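Local coordinates for gluconokinase (Sinorhizobium meliloti, PDB 3T61), which probably phosphorylates D-gluconate at the expense of ATP, giving 6-phospho-D-gluconate and ADP, at residues A[103-108]-A[152-157]. Numbering follows the deposited sequence.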
loop_
_atom_site.group_PDB
_atom_site.type_symbol
_atom_site.label_atom_id
_atom_site.label_comp_id
_atom_site.label_asym_id
_atom_site.label_seq_id
_atom_site.Cartn_x
_atom_site.Cartn_y
_atom_site.Cartn_z
ATOM N N LYS A 103 20.990 -0.380 -9.256
ATOM C CA LYS A 103 21.249 -0.186 -7.831
ATOM C C LYS A 103 21.080 -1.494 -7.086
ATOM O O LYS A 103 21.948 -1.890 -6.305
ATOM C CB LYS A 103 20.302 0.854 -7.231
ATOM C CG LYS A 103 20.982 2.156 -6.885
ATOM C CD LYS A 103 22.135 1.947 -5.904
ATOM C CE LYS A 103 22.900 3.242 -5.706
ATOM N NZ LYS A 103 24.064 3.106 -4.791
ATOM N N LEU A 104 19.962 -2.169 -7.328
ATOM C CA LEU A 104 19.692 -3.443 -6.678
ATOM C C LEU A 104 20.829 -4.453 -6.920
ATOM O O LEU A 104 21.172 -5.246 -6.034
ATOM C CB LEU A 104 18.355 -4.006 -7.177
ATOM C CG LEU A 104 17.086 -3.249 -6.757
ATOM C CD1 LEU A 104 15.867 -4.019 -7.211
ATOM C CD2 LEU A 104 17.054 -3.084 -5.228
ATOM N N ARG A 105 21.410 -4.422 -8.120
ATOM C CA ARG A 105 22.520 -5.314 -8.463
ATOM C C ARG A 105 23.744 -5.025 -7.598
ATOM O O ARG A 105 24.479 -5.941 -7.238
ATOM C CB ARG A 105 22.902 -5.170 -9.941
ATOM C CG ARG A 105 22.048 -5.981 -10.900
ATOM C CD ARG A 105 22.239 -5.512 -12.336
ATOM N NE ARG A 105 21.190 -6.049 -13.191
ATOM C CZ ARG A 105 20.514 -5.342 -14.088
ATOM N NH1 ARG A 105 20.772 -4.055 -14.264
ATOM N NH2 ARG A 105 19.571 -5.931 -14.801
ATOM N N GLU A 106 23.962 -3.756 -7.262
ATOM C CA GLU A 106 25.103 -3.383 -6.424
ATOM C C GLU A 106 24.999 -3.983 -5.025
ATOM O O GLU A 106 25.988 -4.058 -4.312
ATOM C CB GLU A 106 25.220 -1.862 -6.296
ATOM C CG GLU A 106 25.291 -1.134 -7.615
ATOM C CD GLU A 106 25.665 0.328 -7.462
ATOM O OE1 GLU A 106 25.255 0.955 -6.465
ATOM O OE2 GLU A 106 26.361 0.857 -8.355
ATOM N N SER A 107 23.802 -4.402 -4.633
ATOM C CA SER A 107 23.607 -4.985 -3.310
ATOM C C SER A 107 24.032 -6.447 -3.301
ATOM O O SER A 107 24.061 -7.094 -2.258
ATOM C CB SER A 107 22.141 -4.865 -2.885
ATOM O OG SER A 107 21.753 -3.502 -2.792
ATOM N N ALA A 108 24.360 -6.961 -4.478
ATOM C CA ALA A 108 24.800 -8.341 -4.635
ATOM C C ALA A 108 25.484 -8.441 -6.000
ATOM O O ALA A 108 25.033 -9.180 -6.879
ATOM C CB ALA A 108 23.602 -9.277 -4.565
ATOM N N ARG A 152 15.078 -6.544 -20.907
ATOM C CA ARG A 152 15.675 -7.522 -21.803
ATOM C C ARG A 152 17.004 -7.049 -22.366
ATOM O O ARG A 152 17.147 -5.912 -22.817
ATOM C CB ARG A 152 14.685 -7.894 -22.911
ATOM C CG ARG A 152 13.635 -8.867 -22.385
ATOM C CD ARG A 152 12.518 -9.153 -23.353
ATOM N NE ARG A 152 11.667 -7.992 -23.578
ATOM C CZ ARG A 152 10.466 -8.058 -24.143
ATOM N NH1 ARG A 152 9.984 -9.235 -24.533
ATOM N NH2 ARG A 152 9.753 -6.954 -24.321
ATOM N N GLY A 153 17.989 -7.931 -22.306
ATOM C CA GLY A 153 19.309 -7.572 -22.783
ATOM C C GLY A 153 20.224 -7.410 -21.584
ATOM O O GLY A 153 21.390 -7.803 -21.630
ATOM N N GLU A 154 19.688 -6.839 -20.506
ATOM C CA GLU A 154 20.458 -6.642 -19.283
ATOM C C GLU A 154 20.899 -8.006 -18.766
ATOM O O GLU A 154 20.296 -9.026 -19.096
ATOM C CB GLU A 154 19.614 -5.901 -18.234
ATOM C CG GLU A 154 19.362 -4.437 -18.593
ATOM C CD GLU A 154 18.334 -3.760 -17.704
ATOM O OE1 GLU A 154 18.185 -4.178 -16.536
ATOM O OE2 GLU A 154 17.686 -2.796 -18.168
ATOM N N VAL A 155 21.951 -8.016 -17.954
ATOM C CA VAL A 155 22.503 -9.253 -17.415
ATOM C C VAL A 155 21.579 -10.083 -16.537
ATOM O O VAL A 155 20.702 -9.556 -15.863
ATOM C CB VAL A 155 23.802 -8.967 -16.623
ATOM C CG1 VAL A 155 24.845 -8.382 -17.552
ATOM C CG2 VAL A 155 23.518 -8.007 -15.461
ATOM N N ARG A 156 21.801 -11.395 -16.559
ATOM C CA ARG A 156 21.044 -12.357 -15.765
ATOM C C ARG A 156 19.551 -12.031 -15.648
ATOM O O ARG A 156 18.989 -11.997 -14.547
ATOM C CB ARG A 156 21.674 -12.468 -14.367
ATOM C CG ARG A 156 23.142 -12.929 -14.376
ATOM C CD ARG A 156 23.731 -12.962 -12.967
ATOM N NE ARG A 156 23.694 -11.641 -12.337
ATOM C CZ ARG A 156 24.524 -10.642 -12.625
ATOM N NH1 ARG A 156 25.474 -10.806 -13.534
ATOM N NH2 ARG A 156 24.392 -9.469 -12.019
ATOM N N THR A 157 18.917 -11.817 -16.800
ATOM C CA THR A 157 17.499 -11.490 -16.872
ATOM C C THR A 157 16.727 -12.506 -17.718
ATOM O O THR A 157 17.079 -12.770 -18.868
ATOM C CB THR A 157 17.292 -10.089 -17.487
ATOM O OG1 THR A 157 18.044 -9.125 -16.740
ATOM C CG2 THR A 157 15.819 -9.700 -17.463
HETATM O O HOH W 1 20.796 -8.887 -12.990
#
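The guanidinium of R105 has V155 over one of its faces and E154 at its edge, with OG1 of T157 also near its plane, 4.0 Å from NH2 of R105 and not bonded to it. On the face, CG2 of V155 rests 3.8 Å from NE of R105. At the edge, OE1 of E154 accepts NH2 of R105 at 2.8 Å, in the guanidinium plane. The N-H...O angle is a nearly straight 170°, and the oxygen uses its anti lone pair. The carboxylate stands almost perpendicular to the guanidinium, 84° between planes, and one oxygen does the work: OE1 also takes a weak, bent bond of 3.4 Å from NH1 of R105. R105 gets there with CG anti to its carbonyl carbon (chi1 -83°) and the chain extended from CG to NE. Elsewhere on the edge, a water takes the N-H of NE at 2.9 Å and donates to the backbone O of V155 at 3.0 Å. That carbonyl also accepts OG1 of T157, a 2.8 Å bond inside the loop. Charge continues beyond the pair: D102 holds NH1 of R105, while R98 and R101 meet OE2 of E154, making a network that probably keeps both groups ionised. Replacing R105 by alanine is likely to leave OE1 of E154 without its in-plane partner, the water without its NE donor, CG2 of V155 without the group beneath it and D102 without this mate. NE of R156 bonds to O of L112, while its NH2 lies 4.3 Å from CG of R105. The contact is a surface salt-bridge network in a P-loop kinase-like alpha/beta fold, tying helix 98-106 to the loop that leads into edge strand 157-161 of the parallel sheet.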